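Side-chain contacts in flagellar hook-associated protein 2 (Helicobacter pylori, PDB 6IWY), which caps the tip of the growing bacterial flagellum, where it promotes polymerization of flagellin and keeps unpolymerized subunits from leaking out: residues 80-85 with 110-115; 59-64 with 350-355; 70-75 with 91-96. All coordinates share one frame; numbering follows the deposited sequence.

The three contacts lie close together in the modelled piece of this cap protein, their centres 14 to 15 Å apart. Interactions 1 and 3 share helix 82-92: its first turn faces strand 110-116 in the former, its last residues and the turn after it face strand 70-76 in the latter. Interaction 2 brings in helix 349-356 from far along the chain, against strand 61-67, which is the antiparallel neighbour of strand 70-76. Interactions 2 and 3 therefore touch, with L63 N 2.8 Å from V74 O. Along the sequence interactions 1 and 3 interlock, and both fall inside the long loop that interaction 2 closes, tying distant parts of the chain together.

Interaction 1: residues 80-85 with 110-115; sequences MTLGDV and YQLMVN
L82 and L112 have the most surface buried by the contact, running alongside each other and pointing opposite ways. L82 CD1 lies 3.7 Å from L112 CB and 4.1 Å from L112 CD1, while the other methyl of L82, CD2, reaches 3.9 Å from Y110 CB. One leucine thus straddles two residues of the strand: Y110 and L112 alternate with Q111, whose side chain leaves on the other side. The Y110 ring turns away, so the tyrosine offers its methylene here. One turn further along the helix, V85 lies across L112; a chi1 of 174° carries V85 CG1 to 3.9 Å from L112 CD2. Branched aliphatic side chains suit this buried interface, where their methyls pack between helix and strand with no polar group to satisfy. The motif is a helix start laid over an antiparallel sheet, strand 110-116 running between 97-103 and 42-49. F56 adds an aromatic side chain against L82, V85 and L112.

No hydrogen bond crosses between the segments. Within 80-85, T81 and D84 form a capping box: T81, at the N-cap, offers OG1 to the first-turn N of D84 at 2.8 Å, and D84 OD2 returns a bond to T81 N at 3.2 Å, met from above the carboxylate plane. On the strand, Q111 NE2 donates to L112 O and, outside both segments, to G46 O of strand 42-49.

Interaction 2: residues 59-64 with 350-355; sequences VDTTLK and EASQNT
A buried pair of hydroxyls joins strand 61-67 to the short helix 349-356: T61, in the strand, meets S352, the one residue of 350-355 that touches it. T61 OG1 and S352 OG are 2.9 Å apart, close enough for a hydrogen bond, although which acceptor takes the serine proton is not settled. The carbonyl oxygens of S348 and Y349 compete with T61 OG1 for that single proton. The hydroxyl of S352 thus stays close to the backbone of the preceding turn, S348 and Y349, while it faces the strand. That placement follows from chi1 of 67°, which sets OG between the backbone N and the carbonyl carbon. On the other side, T61 OG1 stands anti to the backbone N (chi1 -161°) and has its strongest partner in Q347 O, to which it gives its proton; this would leave it as acceptor toward the serine. Both hydroxyls therefore have backbone partners beyond one another, which matters at a buried site, where a polar group needs a partner. The carbon atoms contribute little: S352 CB is 3.7 Å from T61 OG1, and T61 CG2 is 3.9 Å from S352 OG. Small hydroxyl residues suit this place because their short side chains let the two hydroxyls meet directly.

Around the pair, S352 also packs on Q347 of strand 344-347 and on F357, while T61 touches L356 near the end of the helix. Strand 61-67 continues between strands 70-76 and 126-127, with T61 bonded through its backbone to I76.

Interaction 3: residues 70-75 with 91-96; sequences KDYAVN and DATNGE
Y72, A92 and T93 bury most of the surface in this contact, and the tyrosine has the largest share. Its ring receives T93 over one face: T93 CG2 sits 4.0 Å from the ring centroid, 16° off the ring normal, a CH-pi contact. The methyl is displaced toward the rim, on the side of CD1 and CE1, each 3.9 Å from T93 CG2. T93 CA comes equally near, 3.9 Å from Y72 CE1. With CG anti to the carbonyl carbon (chi1 -58°), the ring extends from the strand to lie over T93. A flat aromatic ring suits this place because it spreads over the chain where the helix ends, and the threonine offers one methyl to the ring.

The branches of T93 divide their work. While CG2 meets the ring, OG1 has its strongest partner in V97 O; I89 O and T90 O, from the closing turn of the helix, are alternative acceptors for the same proton. Next to it, A92 presents its small CB to V74, 3.9 Å from V74 CG1 and 4.2 Å from V74 CG2. A side chain of a single carbon lets the two backbones approach, with the CA atoms of A92 and V74 5.9 Å apart. Just beyond, N94 completes a Schellman motif at positive phi, which asparagine tolerates. T93 to E96 makes a type I' turn in which a CB on G95 would be jammed against N94 O, which calls for glycine.

Helix 82-92 thus ends against strand 70-76, an edge strand, within this chain, of the sheet formed with 61-67 and 126-127. Strand 61-67 joins in through F65, which touches both V74 and T93, while the turn after the helix leads into strand 97-103.

Interaction 1: residues 80-85 with 110-115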
ATOM      1  N   MET A  80     -12.413  17.465  -5.161  1.00 69.57           N
ATOM      2  CA  MET A  80     -11.716  17.712  -3.875  1.00 69.39           C
ATOM      3  C   MET A  80     -10.434  18.580  -4.029  1.00 68.35           C
ATOM      4  O   MET A  80      -9.652  18.420  -4.986  1.00 65.98           O
ATOM      5  CB  MET A  80     -11.309  16.370  -3.240  1.00 67.18           C
ATOM      6  CG  MET A  80     -11.894  16.078  -1.858  1.00 69.65           C
ATOM      7  SD  MET A  80     -11.871  14.288  -1.508  1.00 72.76           S
ATOM      8  CE  MET A  80     -12.531  14.196   0.157  1.00 73.09           C
ATOM      9  N   THR A  81     -10.217  19.470  -3.064  1.00 69.54           N
ATOM     10  CA  THR A  81      -8.974  20.257  -2.985  1.00 68.86           C
ATOM     11  C   THR A  81      -7.873  19.515  -2.238  1.00 65.83           C
ATOM     12  O   THR A  81      -8.152  18.646  -1.396  1.00 65.30           O
ATOM     13  CB  THR A  81      -9.174  21.553  -2.196  1.00 72.10           C
ATOM     14  OG1 THR A  81      -9.274  21.229  -0.799  1.00 73.41           O
ATOM     15  CG2 THR A  81     -10.436  22.311  -2.658  1.00 74.69           C
ATOM     16  N   LEU A  82      -6.621  19.883  -2.529  1.00 64.03           N
ATOM     17  CA  LEU A  82      -5.442  19.380  -1.807  1.00 60.99           C
ATOM     18  C   LEU A  82      -5.664  19.437  -0.304  1.00 61.98           C
ATOM     19  O   LEU A  82      -5.357  18.475   0.412  1.00 60.61           O
ATOM     20  CB  LEU A  82      -4.206  20.198  -2.166  1.00 60.55           C
ATOM     21  CG  LEU A  82      -2.914  19.907  -1.402  1.00 58.79           C
ATOM     22  CD1 LEU A  82      -2.452  18.476  -1.644  1.00 54.71           C
ATOM     23  CD2 LEU A  82      -1.825  20.894  -1.825  1.00 57.96           C
ATOM     24  N   GLY A  83      -6.207  20.554   0.175  1.00 64.38           N
ATOM     25  CA  GLY A  83      -6.545  20.686   1.579  1.00 66.23           C
ATOM     26  C   GLY A  83      -7.545  19.622   2.020  1.00 66.82           C
ATOM     27  O   GLY A  83      -7.352  18.964   3.053  1.00 66.30           O
ATOM     28  N   ASP A  84      -8.619  19.463   1.248  1.00 67.95           N
ATOM     29  CA  ASP A  84      -9.570  18.389   1.496  1.00 68.48           C
ATOM     30  C   ASP A  84      -8.868  17.025   1.630  1.00 65.22           C
ATOM     31  O   ASP A  84      -9.076  16.317   2.616  1.00 65.95           O
ATOM     32  CB  ASP A  84     -10.606  18.281   0.369  1.00 69.71           C
ATOM     33  CG  ASP A  84     -11.562  19.474   0.297  1.00 75.14           C
ATOM     34  OD1 ASP A  84     -11.597  20.340   1.209  1.00 77.98           O
ATOM     35  OD2 ASP A  84     -12.317  19.519  -0.704  1.00 78.52           O
ATOM     36  N   VAL A  85      -8.041  16.648   0.655  1.00 62.06           N
ATOM     37  CA  VAL A  85      -7.435  15.311   0.684  1.00 58.78           C
ATOM     38  C   VAL A  85      -6.530  15.128   1.900  1.00 57.21           C
ATOM     39  O   VAL A  85      -6.477  14.062   2.483  1.00 57.33           O
ATOM     40  CB  VAL A  85      -6.599  15.006  -0.555  1.00 56.80           C
ATOM     41  CG1 VAL A  85      -5.889  13.669  -0.359  1.00 55.38           C
ATOM     42  CG2 VAL A  85      -7.457  14.969  -1.789  1.00 56.74           C
ATOM     43  N   TYR A 110       3.292  23.807  -2.769  1.00 62.89           N
ATOM     44  CA  TYR A 110       2.539  22.944  -1.857  1.00 60.77           C
ATOM     45  C   TYR A 110       2.528  21.478  -2.263  1.00 58.02           C
ATOM     46  O   TYR A 110       2.137  21.108  -3.371  1.00 57.59           O
ATOM     47  CB  TYR A 110       1.126  23.484  -1.694  1.00 62.50           C
ATOM     48  CG  TYR A 110       1.092  24.852  -1.034  1.00 64.33           C
ATOM     49  CD1 TYR A 110       1.491  25.015   0.285  1.00 64.17           C
ATOM     50  CD2 TYR A 110       0.669  25.974  -1.728  1.00 67.62           C
ATOM     51  CE1 TYR A 110       1.470  26.253   0.902  1.00 67.02           C
ATOM     52  CE2 TYR A 110       0.635  27.238  -1.121  1.00 70.10           C
ATOM     53  CZ  TYR A 110       1.032  27.369   0.200  1.00 70.75           C
ATOM     54  OH  TYR A 110       1.009  28.612   0.825  1.00 74.84           O
ATOM     55  N   GLN A 111       2.944  20.639  -1.326  1.00 56.53           N
ATOM     56  CA  GLN A 111       3.134  19.218  -1.571  1.00 54.10           C
ATOM     57  C   GLN A 111       2.491  18.453  -0.456  1.00 53.85           C
ATOM     58  O   GLN A 111       2.657  18.810   0.698  1.00 55.13           O
ATOM     59  CB  GLN A 111       4.617  18.908  -1.586  1.00 52.91           C
ATOM     60  CG  GLN A 111       4.956  17.468  -1.382  1.00 51.56           C
ATOM     61  CD  GLN A 111       4.678  16.627  -2.583  1.00 51.09           C
ATOM     62  OE1 GLN A 111       5.345  16.772  -3.616  1.00 52.38           O
ATOM     63  NE2 GLN A 111       3.733  15.682  -2.448  1.00 51.28           N
ATOM     64  N   LEU A 112       1.777  17.384  -0.787  1.00 52.98           N
ATOM     65  CA  LEU A 112       1.049  16.651   0.220  1.00 52.98           C
ATOM     66  C   LEU A 112       2.040  15.727   0.893  1.00 52.15           C
ATOM     67  O   LEU A 112       2.806  15.034   0.224  1.00 50.81           O
ATOM     68  CB  LEU A 112      -0.112  15.886  -0.419  1.00 52.59           C
ATOM     69  CG  LEU A 112      -1.039  15.029   0.453  1.00 52.43           C
ATOM     70  CD1 LEU A 112      -1.768  15.872   1.455  1.00 52.78           C
ATOM     71  CD2 LEU A 112      -2.031  14.249  -0.418  1.00 50.07           C
ATOM     72  N   MET A 113       2.062  15.753   2.221  1.00 53.23           N
ATOM     73  CA  MET A 113       2.900  14.826   2.979  1.00 52.15           C
ATOM     74  C   MET A 113       1.971  13.899   3.701  1.00 52.07           C
ATOM     75  O   MET A 113       0.873  14.288   4.052  1.00 53.46           O
ATOM     76  CB  MET A 113       3.753  15.560   4.012  1.00 53.32           C
ATOM     77  CG  MET A 113       4.576  16.697   3.449  1.00 53.61           C
ATOM     78  SD  MET A 113       5.848  16.108   2.338  1.00 51.63           S
ATOM     79  CE  MET A 113       6.957  15.220   3.427  1.00 50.88           C
ATOM     80  N   VAL A 114       2.430  12.666   3.900  1.00 50.77           N
ATOM     81  CA  VAL A 114       1.710  11.621   4.623  1.00 49.75           C
ATOM     82  C   VAL A 114       2.719  11.104   5.618  1.00 49.14           C
ATOM     83  O   VAL A 114       3.671  10.427   5.236  1.00 47.86           O
ATOM     84  CB  VAL A 114       1.311  10.470   3.689  1.00 48.58           C
ATOM     85  CG1 VAL A 114       0.560   9.402   4.462  1.00 48.00           C
ATOM     86  CG2 VAL A 114       0.479  11.011   2.551  1.00 48.73           C
ATOM     87  N   ASN A 115       2.541  11.485   6.877  1.00 49.84           N
ATOM     88  CA  ASN A 115       3.495  11.166   7.931  1.00 49.77           C
ATOM     89  C   ASN A 115       2.823  10.390   9.053  1.00 50.60           C
ATOM     90  O   ASN A 115       1.692  10.738   9.428  1.00 52.49           O
ATOM     91  CB  ASN A 115       4.066  12.467   8.513  1.00 50.46           C
ATOM     92  CG  ASN A 115       4.765  13.344   7.459  1.00 49.72           C
ATOM     93  OD1 ASN A 115       4.959  12.930   6.307  1.00 50.76           O
ATOM     94  ND2 ASN A 115       5.145  14.557   7.858  1.00 45.74           N
TER

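Interaction 2: residues 59-64 with 350-355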
ATOM      1  N   VAL A  59     -11.780  13.256 -10.418  1.00 60.56           N
ATOM      2  CA  VAL A  59     -12.444  11.960 -10.529  1.00 60.17           C
ATOM      3  C   VAL A  59     -12.539  11.357  -9.133  1.00 59.41           C
ATOM      4  O   VAL A  59     -11.720  11.679  -8.278  1.00 58.45           O
ATOM      5  CB  VAL A  59     -11.662  10.994 -11.490  1.00 58.75           C
ATOM      6  CG1 VAL A  59     -11.493  11.612 -12.874  1.00 58.98           C
ATOM      7  CG2 VAL A  59     -10.307  10.609 -10.920  1.00 54.15           C
ATOM      8  N   ASP A  60     -13.536  10.513  -8.890  1.00 60.31           N
ATOM      9  CA  ASP A  60     -13.569   9.721  -7.661  1.00 59.97           C
ATOM     10  C   ASP A  60     -12.530   8.607  -7.739  1.00 58.15           C
ATOM     11  O   ASP A  60     -12.324   7.972  -8.801  1.00 57.71           O
ATOM     12  CB  ASP A  60     -14.913   9.038  -7.436  1.00 62.19           C
ATOM     13  CG  ASP A  60     -16.048  10.005  -7.194  1.00 65.90           C
ATOM     14  OD1 ASP A  60     -15.823  11.224  -7.046  1.00 67.54           O
ATOM     15  OD2 ASP A  60     -17.204   9.514  -7.146  1.00 72.63           O
ATOM     16  N   THR A  61     -11.905   8.341  -6.597  1.00 56.66           N
ATOM     17  CA  THR A  61     -10.897   7.317  -6.533  1.00 54.52           C
ATOM     18  C   THR A  61     -10.550   7.028  -5.084  1.00 53.92           C
ATOM     19  O   THR A  61     -11.126   7.623  -4.190  1.00 54.83           O
ATOM     20  CB  THR A  61      -9.646   7.705  -7.370  1.00 52.90           C
ATOM     21  OG1 THR A  61      -8.888   6.527  -7.655  1.00 52.15           O
ATOM     22  CG2 THR A  61      -8.773   8.704  -6.643  1.00 52.03           C
ATOM     23  N   THR A  62      -9.622   6.096  -4.875  1.00 53.08           N
ATOM     24  CA  THR A  62      -9.312   5.551  -3.562  1.00 53.10           C
ATOM     25  C   THR A  62      -7.832   5.602  -3.382  1.00 51.04           C
ATOM     26  O   THR A  62      -7.121   5.116  -4.238  1.00 49.65           O
ATOM     27  CB  THR A  62      -9.664   4.051  -3.488  1.00 53.99           C
ATOM     28  OG1 THR A  62     -11.017   3.836  -3.919  1.00 57.67           O
ATOM     29  CG2 THR A  62      -9.506   3.521  -2.038  1.00 55.15           C
ATOM     30  N   LEU A  63      -7.355   6.168  -2.283  1.00 50.88           N
ATOM     31  CA  LEU A  63      -5.942   6.079  -1.972  1.00 49.51           C
ATOM     32  C   LEU A  63      -5.776   4.890  -1.065  1.00 50.03           C
ATOM     33  O   LEU A  63      -6.354   4.853  -0.004  1.00 51.39           O
ATOM     34  CB  LEU A  63      -5.423   7.329  -1.292  1.00 49.29           C
ATOM     35  CG  LEU A  63      -4.002   7.255  -0.711  1.00 47.68           C
ATOM     36  CD1 LEU A  63      -2.975   7.191  -1.783  1.00 45.20           C
ATOM     37  CD2 LEU A  63      -3.759   8.456   0.189  1.00 49.31           C
ATOM     38  N   LYS A  64      -4.977   3.928  -1.506  1.00 49.50           N
ATOM     39  CA  LYS A  64      -4.715   2.693  -0.777  1.00 49.90           C
ATOM     40  C   LYS A  64      -3.338   2.736  -0.139  1.00 48.63           C
ATOM     41  O   LYS A  64      -2.330   2.939  -0.836  1.00 47.91           O
ATOM     42  CB  LYS A  64      -4.722   1.514  -1.755  1.00 50.34           C
ATOM     43  CG  LYS A  64      -6.078   0.860  -1.959  1.00 54.29           C
ATOM     44  CD  LYS A  64      -6.065  -0.192  -3.105  1.00 55.99           C
ATOM     45  CE  LYS A  64      -5.172  -1.415  -2.801  1.00 57.09           C
ATOM     46  NZ  LYS A  64      -5.566  -2.679  -3.560  1.00 58.88           N
ATOM     47  N   GLU A 350      -5.432   1.844  -8.839  1.00 42.11           N
ATOM     48  CA  GLU A 350      -4.514   1.364  -9.862  1.00 42.80           C
ATOM     49  C   GLU A 350      -4.645   2.227 -11.096  1.00 43.04           C
ATOM     50  O   GLU A 350      -3.670   2.697 -11.612  1.00 42.03           O
ATOM     51  CB  GLU A 350      -4.814  -0.124 -10.189  1.00 44.78           C
ATOM     52  CG  GLU A 350      -3.968  -0.777 -11.256  1.00 47.45           C
ATOM     53  CD  GLU A 350      -4.200  -2.280 -11.348  1.00 53.90           C
ATOM     54  OE1 GLU A 350      -5.310  -2.751 -10.944  1.00 58.49           O
ATOM     55  OE2 GLU A 350      -3.269  -2.984 -11.838  1.00 54.92           O
ATOM     56  N   ALA A 351      -5.861   2.476 -11.551  1.00 44.82           N
ATOM     57  CA  ALA A 351      -6.029   3.298 -12.734  1.00 46.87           C
ATOM     58  C   ALA A 351      -5.524   4.762 -12.568  1.00 47.21           C
ATOM     59  O   ALA A 351      -5.128   5.360 -13.564  1.00 48.67           O
ATOM     60  CB  ALA A 351      -7.453   3.262 -13.196  1.00 48.50           C
ATOM     61  N   SER A 352      -5.493   5.291 -11.332  1.00 47.40           N
ATOM     62  CA  SER A 352      -5.195   6.698 -11.033  1.00 47.98           C
ATOM     63  C   SER A 352      -3.908   6.927 -10.262  1.00 47.68           C
ATOM     64  O   SER A 352      -3.455   8.074 -10.082  1.00 48.08           O
ATOM     65  CB  SER A 352      -6.314   7.280 -10.185  1.00 49.06           C
ATOM     66  OG  SER A 352      -6.307   6.645  -8.926  1.00 49.03           O
ATOM     67  N   GLN A 353      -3.287   5.857  -9.814  1.00 48.17           N
ATOM     68  CA  GLN A 353      -1.979   5.990  -9.176  1.00 48.19           C
ATOM     69  C   GLN A 353      -0.975   6.846  -9.932  1.00 48.75           C
ATOM     70  O   GLN A 353      -0.269   7.602  -9.316  1.00 48.31           O
ATOM     71  CB  GLN A 353      -1.345   4.625  -8.966  1.00 48.20           C
ATOM     72  CG  GLN A 353      -0.107   4.659  -8.065  1.00 48.41           C
ATOM     73  CD  GLN A 353       1.205   4.630  -8.819  1.00 49.19           C
ATOM     74  OE1 GLN A 353       1.286   4.130  -9.961  1.00 50.73           O
ATOM     75  NE2 GLN A 353       2.264   5.115  -8.165  1.00 48.91           N
ATOM     76  N   ASN A 354      -0.888   6.694 -11.246  1.00 51.10           N
ATOM     77  CA  ASN A 354       0.219   7.293 -12.028  1.00 52.73           C
ATOM     78  C   ASN A 354       0.153   8.830 -12.116  1.00 53.06           C
ATOM     79  O   ASN A 354       1.159   9.494 -12.251  1.00 52.32           O
ATOM     80  CB  ASN A 354       0.278   6.698 -13.451  1.00 54.44           C
ATOM     81  CG  ASN A 354       1.693   6.710 -14.018  1.00 59.14           C
ATOM     82  OD1 ASN A 354       2.604   6.150 -13.402  1.00 64.83           O
ATOM     83  ND2 ASN A 354       1.896   7.364 -15.180  1.00 62.11           N
ATOM     84  N   THR A 355      -1.053   9.370 -12.008  1.00 54.39           N
ATOM     85  CA  THR A 355      -1.299  10.792 -12.174  1.00 55.49           C
ATOM     86  C   THR A 355      -1.500  11.422 -10.796  1.00 54.55           C
ATOM     87  O   THR A 355      -0.833  12.381 -10.442  1.00 55.14           O
ATOM     88  CB  THR A 355      -2.564  10.985 -13.014  1.00 57.38           C
ATOM     89  OG1 THR A 355      -3.094   9.699 -13.367  1.00 59.22           O
ATOM     90  CG2 THR A 355      -2.269  11.745 -14.264  1.00 59.62           C
TER

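Interaction 3: residues 70-75 with 91-96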
ATOM      1  N   LYS A  70      -2.597  -2.566   9.045  1.00 59.26           N
ATOM      2  CA  LYS A  70      -3.952  -2.247   8.591  1.00 59.97           C
ATOM      3  C   LYS A  70      -3.970  -1.655   7.164  1.00 57.18           C
ATOM      4  O   LYS A  70      -3.198  -0.757   6.812  1.00 53.81           O
ATOM      5  CB  LYS A  70      -4.660  -1.314   9.598  1.00 61.56           C
ATOM      6  CG  LYS A  70      -6.171  -1.570   9.721  1.00 67.45           C
ATOM      7  CD  LYS A  70      -6.849  -0.741  10.829  1.00 73.24           C
ATOM      8  CE  LYS A  70      -6.810  -1.414  12.218  1.00 77.44           C
ATOM      9  NZ  LYS A  70      -6.382  -0.412  13.270  1.00 78.77           N
ATOM     10  N   ASP A  71      -4.849  -2.208   6.345  1.00 57.64           N
ATOM     11  CA  ASP A  71      -5.114  -1.677   5.031  1.00 56.87           C
ATOM     12  C   ASP A  71      -6.021  -0.495   5.225  1.00 56.73           C
ATOM     13  O   ASP A  71      -7.005  -0.626   5.920  1.00 59.63           O
ATOM     14  CB  ASP A  71      -5.835  -2.721   4.170  1.00 57.87           C
ATOM     15  CG  ASP A  71      -4.897  -3.751   3.592  1.00 59.64           C
ATOM     16  OD1 ASP A  71      -5.346  -4.837   3.134  1.00 63.64           O
ATOM     17  OD2 ASP A  71      -3.686  -3.466   3.565  1.00 63.40           O
ATOM     18  N   TYR A  72      -5.700   0.652   4.650  1.00 54.50           N
ATOM     19  CA  TYR A  72      -6.662   1.738   4.597  1.00 55.18           C
ATOM     20  C   TYR A  72      -6.987   2.076   3.153  1.00 54.71           C
ATOM     21  O   TYR A  72      -6.139   2.019   2.283  1.00 54.43           O
ATOM     22  CB  TYR A  72      -6.147   2.996   5.283  1.00 54.62           C
ATOM     23  CG  TYR A  72      -5.757   2.855   6.742  1.00 55.35           C
ATOM     24  CD1 TYR A  72      -6.643   3.198   7.757  1.00 57.95           C
ATOM     25  CD2 TYR A  72      -4.483   2.425   7.099  1.00 53.57           C
ATOM     26  CE1 TYR A  72      -6.274   3.089   9.073  1.00 60.41           C
ATOM     27  CE2 TYR A  72      -4.113   2.301   8.400  1.00 55.12           C
ATOM     28  CZ  TYR A  72      -4.997   2.641   9.380  1.00 60.74           C
ATOM     29  OH  TYR A  72      -4.605   2.523  10.692  1.00 68.04           O
ATOM     30  N   ALA A  73      -8.235   2.423   2.909  1.00 56.47           N
ATOM     31  CA  ALA A  73      -8.678   2.941   1.635  1.00 56.14           C
ATOM     32  C   ALA A  73      -9.382   4.298   1.925  1.00 57.51           C
ATOM     33  O   ALA A  73     -10.491   4.332   2.483  1.00 59.96           O
ATOM     34  CB  ALA A  73      -9.634   1.939   0.975  1.00 56.56           C
ATOM     35  N   VAL A  74      -8.710   5.388   1.587  1.00 56.07           N
ATOM     36  CA  VAL A  74      -9.245   6.725   1.713  1.00 57.66           C
ATOM     37  C   VAL A  74     -10.011   7.024   0.427  1.00 59.30           C
ATOM     38  O   VAL A  74      -9.482   6.862  -0.674  1.00 57.97           O
ATOM     39  CB  VAL A  74      -8.127   7.771   1.839  1.00 56.51           C
ATOM     40  CG1 VAL A  74      -8.625   9.033   2.533  1.00 56.07           C
ATOM     41  CG2 VAL A  74      -6.913   7.182   2.570  1.00 55.43           C
ATOM     42  N   ASN A  75     -11.277   7.408   0.557  1.00 62.73           N
ATOM     43  CA  ASN A  75     -12.086   7.725  -0.609  1.00 63.92           C
ATOM     44  C   ASN A  75     -11.775   9.136  -0.980  1.00 64.26           C
ATOM     45  O   ASN A  75     -11.596   9.976  -0.108  1.00 66.18           O
ATOM     46  CB  ASN A  75     -13.546   7.613  -0.289  1.00 66.74           C
ATOM     47  CG  ASN A  75     -13.915   6.252   0.230  1.00 68.21           C
ATOM     48  OD1 ASN A  75     -14.517   6.133   1.297  1.00 73.43           O
ATOM     49  ND2 ASN A  75     -13.576   5.211  -0.518  1.00 66.22           N
ATOM     50  N   ASP A  91      -8.601  11.902   8.679  1.00 62.65           N
ATOM     51  CA  ASP A  91      -9.913  11.399   9.136  1.00 65.33           C
ATOM     52  C   ASP A  91     -10.111   9.891   8.862  1.00 64.14           C
ATOM     53  O   ASP A  91     -10.675   9.184   9.678  1.00 65.81           O
ATOM     54  CB  ASP A  91     -11.064  12.195   8.486  1.00 67.25           C
ATOM     55  CG  ASP A  91     -11.229  13.643   9.060  1.00 71.86           C
ATOM     56  OD1 ASP A  91     -10.586  14.077  10.076  1.00 75.72           O
ATOM     57  OD2 ASP A  91     -12.075  14.363   8.486  1.00 75.57           O
ATOM     58  N   ALA A  92      -9.669   9.400   7.708  1.00 61.49           N
ATOM     59  CA  ALA A  92      -9.728   7.963   7.448  1.00 61.10           C
ATOM     60  C   ALA A  92      -9.009   7.146   8.534  1.00 61.50           C
ATOM     61  O   ALA A  92      -9.502   6.100   8.944  1.00 62.89           O
ATOM     62  CB  ALA A  92      -9.146   7.619   6.076  1.00 58.07           C
ATOM     63  N   THR A  93      -7.852   7.636   8.981  1.00 60.60           N
ATOM     64  CA  THR A  93      -6.951   6.890   9.857  1.00 60.15           C
ATOM     65  C   THR A  93      -7.107   7.205  11.345  1.00 63.46           C
ATOM     66  O   THR A  93      -6.384   6.643  12.167  1.00 63.68           O
ATOM     67  CB  THR A  93      -5.488   7.229   9.495  1.00 57.88           C
ATOM     68  OG1 THR A  93      -5.299   8.655   9.583  1.00 57.88           O
ATOM     69  CG2 THR A  93      -5.117   6.727   8.093  1.00 52.97           C
ATOM     70  N   ASN A  94      -8.025   8.108  11.703  1.00 66.64           N
ATOM     71  CA  ASN A  94      -8.173   8.564  13.107  1.00 69.86           C
ATOM     72  C   ASN A  94      -6.914   9.264  13.626  1.00 69.12           C
ATOM     73  O   ASN A  94      -6.595   9.187  14.818  1.00 71.47           O
ATOM     74  CB  ASN A  94      -8.493   7.394  14.036  1.00 71.98           C
ATOM     75  CG  ASN A  94      -9.947   7.305  14.375  1.00 77.41           C
ATOM     76  OD1 ASN A  94     -10.675   6.471  13.814  1.00 80.26           O
ATOM     77  ND2 ASN A  94     -10.392   8.147  15.319  1.00 80.87           N
ATOM     78  N   GLY A  95      -6.189   9.932  12.747  1.00 65.70           N
ATOM     79  CA  GLY A  95      -5.012  10.640  13.189  1.00 65.34           C
ATOM     80  C   GLY A  95      -3.748   9.791  13.345  1.00 63.79           C
ATOM     81  O   GLY A  95      -2.731  10.294  13.830  1.00 63.76           O
ATOM     82  N   GLU A  96      -3.780   8.530  12.904  1.00 62.30           N
ATOM     83  CA  GLU A  96      -2.615   7.653  13.025  1.00 60.36           C
ATOM     84  C   GLU A  96      -1.641   7.921  11.892  1.00 57.05           C
ATOM     85  O   GLU A  96      -0.415   7.743  12.031  1.00 54.79           O
ATOM     86  CB  GLU A  96      -3.056   6.192  13.024  1.00 60.94           C
ATOM     87  CG  GLU A  96      -3.669   5.745  14.358  1.00 66.14           C
ATOM     88  CD  GLU A  96      -2.610   5.394  15.414  1.00 69.73           C
ATOM     89  OE1 GLU A  96      -1.715   4.562  15.124  1.00 68.30           O
ATOM     90  OE2 GLU A  96      -2.687   5.940  16.541  1.00 75.44           O
TER